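Local coordinates for phage-like element PBSX protein XepA (Bacillus subtilis, PDB 6IA5) that is of unknown function and does not seem to take part in host cell lysis, although it belongs to a prophage lytic cassette, at residues 81-86 against 93-98. Sequence-based numbering, arbitrary orientation.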
ATOM      1  N   THR E  81      14.326 -14.909  33.439  1.00 39.25           N
ATOM      2  CA  THR E  81      14.280 -14.942  31.985  1.00 41.27           C
ATOM      3  C   THR E  81      13.280 -16.000  31.546  1.00 37.66           C
ATOM      4  O   THR E  81      13.315 -17.120  32.046  1.00 39.90           O
ATOM      5  CB  THR E  81      15.651 -15.276  31.394  1.00 40.82           C
ATOM      6  OG1 THR E  81      16.571 -14.391  32.027  1.00 46.63           O
ATOM      7  CG2 THR E  81      15.733 -15.041  29.902  1.00 36.86           C
ATOM      8  N   LEU E  82      12.382 -15.614  30.623  1.00 35.04           N
ATOM      9  CA  LEU E  82      11.450 -16.564  30.018  1.00 33.89           C
ATOM     10  C   LEU E  82      11.931 -16.943  28.614  1.00 32.14           C
ATOM     11  O   LEU E  82      12.264 -16.076  27.817  1.00 37.12           O
ATOM     12  CB  LEU E  82      10.050 -15.932  29.972  1.00 34.73           C
ATOM     13  CG  LEU E  82       8.993 -16.744  29.213  1.00 35.80           C
ATOM     14  CD1 LEU E  82       8.792 -18.104  29.881  1.00 32.76           C
ATOM     15  CD2 LEU E  82       7.684 -15.968  29.134  1.00 31.66           C
ATOM     16  N   PHE E  83      11.959 -18.247  28.336  1.00 32.95           N
ATOM     17  CA  PHE E  83      12.330 -18.784  27.036  1.00 35.15           C
ATOM     18  C   PHE E  83      11.126 -19.507  26.446  1.00 34.94           C
ATOM     19  O   PHE E  83      10.441 -20.246  27.148  1.00 34.67           O
ATOM     20  CB  PHE E  83      13.461 -19.822  27.178  1.00 38.40           C
ATOM     21  CG  PHE E  83      14.744 -19.248  27.730  1.00 37.97           C
ATOM     22  CD1 PHE E  83      15.637 -18.564  26.917  1.00 39.41           C
ATOM     23  CD2 PHE E  83      15.036 -19.345  29.086  1.00 40.43           C
ATOM     24  CE1 PHE E  83      16.785 -17.988  27.445  1.00 40.69           C
ATOM     25  CE2 PHE E  83      16.199 -18.795  29.603  1.00 41.50           C
ATOM     26  CZ  PHE E  83      17.073 -18.120  28.778  1.00 37.84           C
ATOM     27  N   ILE E  84      10.895 -19.291  25.148  1.00 35.45           N
ATOM     28  CA  ILE E  84       9.958 -20.095  24.386  1.00 33.20           C
ATOM     29  C   ILE E  84      10.797 -20.992  23.494  1.00 30.86           C
ATOM     30  O   ILE E  84      11.639 -20.501  22.740  1.00 34.35           O
ATOM     31  CB  ILE E  84       8.974 -19.240  23.547  1.00 32.40           C
ATOM     32  CG1 ILE E  84       8.139 -18.304  24.428  1.00 30.85           C
ATOM     33  CG2 ILE E  84       8.091 -20.152  22.696  1.00 30.56           C
ATOM     34  CD1 ILE E  84       7.116 -17.464  23.634  1.00 31.15           C
ATOM     35  N   GLU E  85      10.549 -22.304  23.573  1.00 32.69           N
ATOM     36  CA  GLU E  85      11.445 -23.235  22.904  1.00 33.01           C
ATOM     37  C   GLU E  85      10.650 -24.268  22.115  1.00 32.43           C
ATOM     38  O   GLU E  85       9.482 -24.526  22.407  1.00 32.65           O
ATOM     39  CB  GLU E  85      12.339 -23.899  23.954  1.00 29.33           C
ATOM     40  CG  GLU E  85      12.995 -22.872  24.856  1.00 34.67           C
ATOM     41  CD  GLU E  85      14.135 -23.407  25.698  1.00 35.55           C
ATOM     42  OE1 GLU E  85      13.879 -24.357  26.479  1.00 34.27           O
ATOM     43  OE2 GLU E  85      15.256 -22.912  25.548  1.00 33.50           O
ATOM     44  N   GLU E  86      11.320 -24.875  21.134  1.00 33.86           N
ATOM     45  CA  GLU E  86      10.678 -25.814  20.235  1.00 34.80           C
ATOM     46  C   GLU E  86      11.567 -27.044  20.048  1.00 40.14           C
ATOM     47  O   GLU E  86      12.794 -26.972  20.202  1.00 40.68           O
ATOM     48  CB  GLU E  86      10.463 -25.146  18.881  1.00 35.15           C
ATOM     49  CG  GLU E  86       9.434 -24.023  18.913  1.00 34.78           C
ATOM     50  CD  GLU E  86       9.158 -23.480  17.523  1.00 39.56           C
ATOM     51  OE1 GLU E  86       8.644 -24.281  16.669  1.00 40.33           O
ATOM     52  OE2 GLU E  86       9.502 -22.283  17.291  1.00 38.81           O
ATOM     53  N   TRP E  93      15.979 -29.320  22.442  1.00 42.51           N
ATOM     54  CA  TRP E  93      15.212 -28.078  22.404  1.00 43.73           C
ATOM     55  C   TRP E  93      16.058 -26.965  21.786  1.00 43.29           C
ATOM     56  O   TRP E  93      17.239 -26.851  22.092  1.00 43.15           O
ATOM     57  CB  TRP E  93      14.730 -27.725  23.822  1.00 37.42           C
ATOM     58  CG  TRP E  93      13.676 -28.694  24.264  1.00 40.34           C
ATOM     59  CD1 TRP E  93      13.866 -29.875  24.930  1.00 44.03           C
ATOM     60  CD2 TRP E  93      12.261 -28.620  23.989  1.00 40.09           C
ATOM     61  NE1 TRP E  93      12.670 -30.527  25.115  1.00 39.34           N
ATOM     62  CE2 TRP E  93      11.664 -29.781  24.543  1.00 39.74           C
ATOM     63  CE3 TRP E  93      11.433 -27.682  23.347  1.00 39.57           C
ATOM     64  CZ2 TRP E  93      10.288 -30.020  24.478  1.00 33.92           C
ATOM     65  CZ3 TRP E  93      10.072 -27.928  23.274  1.00 37.27           C
ATOM     66  CH2 TRP E  93       9.508 -29.084  23.826  1.00 37.76           C
ATOM     67  N   THR E  94      15.445 -26.142  20.928  1.00 41.85           N
ATOM     68  CA  THR E  94      16.071 -24.892  20.515  1.00 39.75           C
ATOM     69  C   THR E  94      15.225 -23.719  21.020  1.00 39.10           C
ATOM     70  O   THR E  94      14.014 -23.853  21.155  1.00 36.46           O
ATOM     71  CB  THR E  94      16.296 -24.862  18.998  1.00 40.55           C
ATOM     72  OG1 THR E  94      15.015 -25.068  18.403  1.00 40.61           O
ATOM     73  CG2 THR E  94      17.248 -25.943  18.527  1.00 38.61           C
ATOM     74  N   THR E  95      15.877 -22.591  21.315  1.00 36.62           N
ATOM     75  CA  THR E  95      15.209 -21.413  21.839  1.00 34.17           C
ATOM     76  C   THR E  95      14.706 -20.565  20.683  1.00 37.53           C
ATOM     77  O   THR E  95      15.513 -20.141  19.848  1.00 39.69           O
ATOM     78  CB  THR E  95      16.168 -20.555  22.679  1.00 33.06           C
ATOM     79  OG1 THR E  95      16.677 -21.433  23.685  1.00 35.91           O
ATOM     80  CG2 THR E  95      15.452 -19.393  23.336  1.00 31.17           C
ATOM     81  N   THR E  96      13.401 -20.274  20.656  1.00 35.68           N
ATOM     82  CA  THR E  96      12.867 -19.453  19.576  1.00 35.32           C
ATOM     83  C   THR E  96      12.782 -18.000  20.037  1.00 37.86           C
ATOM     84  O   THR E  96      12.938 -17.086  19.233  1.00 38.09           O
ATOM     85  CB  THR E  96      11.472 -19.914  19.145  1.00 34.91           C
ATOM     86  OG1 THR E  96      11.561 -21.307  18.858  1.00 38.20           O
ATOM     87  CG2 THR E  96      10.915 -19.137  17.968  1.00 35.04           C
ATOM     88  N   ALA E  97      12.508 -17.797  21.333  1.00 32.29           N
ATOM     89  CA  ALA E  97      12.411 -16.441  21.854  1.00 35.44           C
ATOM     90  C   ALA E  97      12.861 -16.437  23.303  1.00 33.12           C
ATOM     91  O   ALA E  97      12.726 -17.449  23.982  1.00 36.71           O
ATOM     92  CB  ALA E  97      10.998 -15.894  21.723  1.00 31.86           C
ATOM     93  N   ALA E  98      13.341 -15.273  23.746  1.00 34.84           N
ATOM     94  CA  ALA E  98      13.798 -15.119  25.121  1.00 39.50           C
ATOM     95  C   ALA E  98      13.532 -13.681  25.544  1.00 40.53           C
ATOM     96  O   ALA E  98      13.832 -12.749  24.790  1.00 42.69           O
ATOM     97  CB  ALA E  98      15.280 -15.440  25.192  1.00 37.87           C
TER
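Ile84 O receives two backbone donors, Thr96 N at 2.7 Å and Ala97 N at 3.2 Å. Both donors lie in the plane of this carbonyl. Two residues thus face one, which defines a classic beta bulge in an antiparallel hairpin. Ile84 N returns a bond to Ala97 O, and Glu86 and Thr94 pair through both their N and O atoms.

Two threonine hydroxyls meet two glutamates. Thr95 is the regular pair of Glu85, while Thr96, in the bulge, reaches Glu86. On the face that carries Phe83 and Glu85, Thr95 OG1 donates to Glu85 OE2 at 2.8 Å, on the anti lone pair of that oxygen. With Thr95 OG1 anti to the carbonyl carbon (chi1 -56°), CG2 reaches the edge of the Phe83 ring, 3.7 Å from Phe83 CD1. Ala98 CB meets the same ring atom, Phe83 CD1, obliquely at 3.6 Å. On the side of Ile84 and Glu86, Thr96 OG1 donates to Glu86 OE2 at 2.8 Å. It comes from the anti side, 25° out of the carboxylate plane. At the hairpin end, the Trp93 ring turns its edge to the backbone, with CZ3 3.6 Å from Glu85 O.

The buried carboxylates have further partners. Glu85 forms salt bridges with Arg120 and Arg122, and Glu86 OE1 accepts from the backbone N of Ser115 and Lys116. Arg120 and Arg122 also make cation-pi contacts with Trp93 and Phe83, respectively. Strand 94-101 is outermost in its four-stranded sheet within the chain, and strand 80-87 lies between it and strand 118-125. Ile84 and Thr96 pack on Val112 of strand 107-113, which belongs to the other four-stranded sheet.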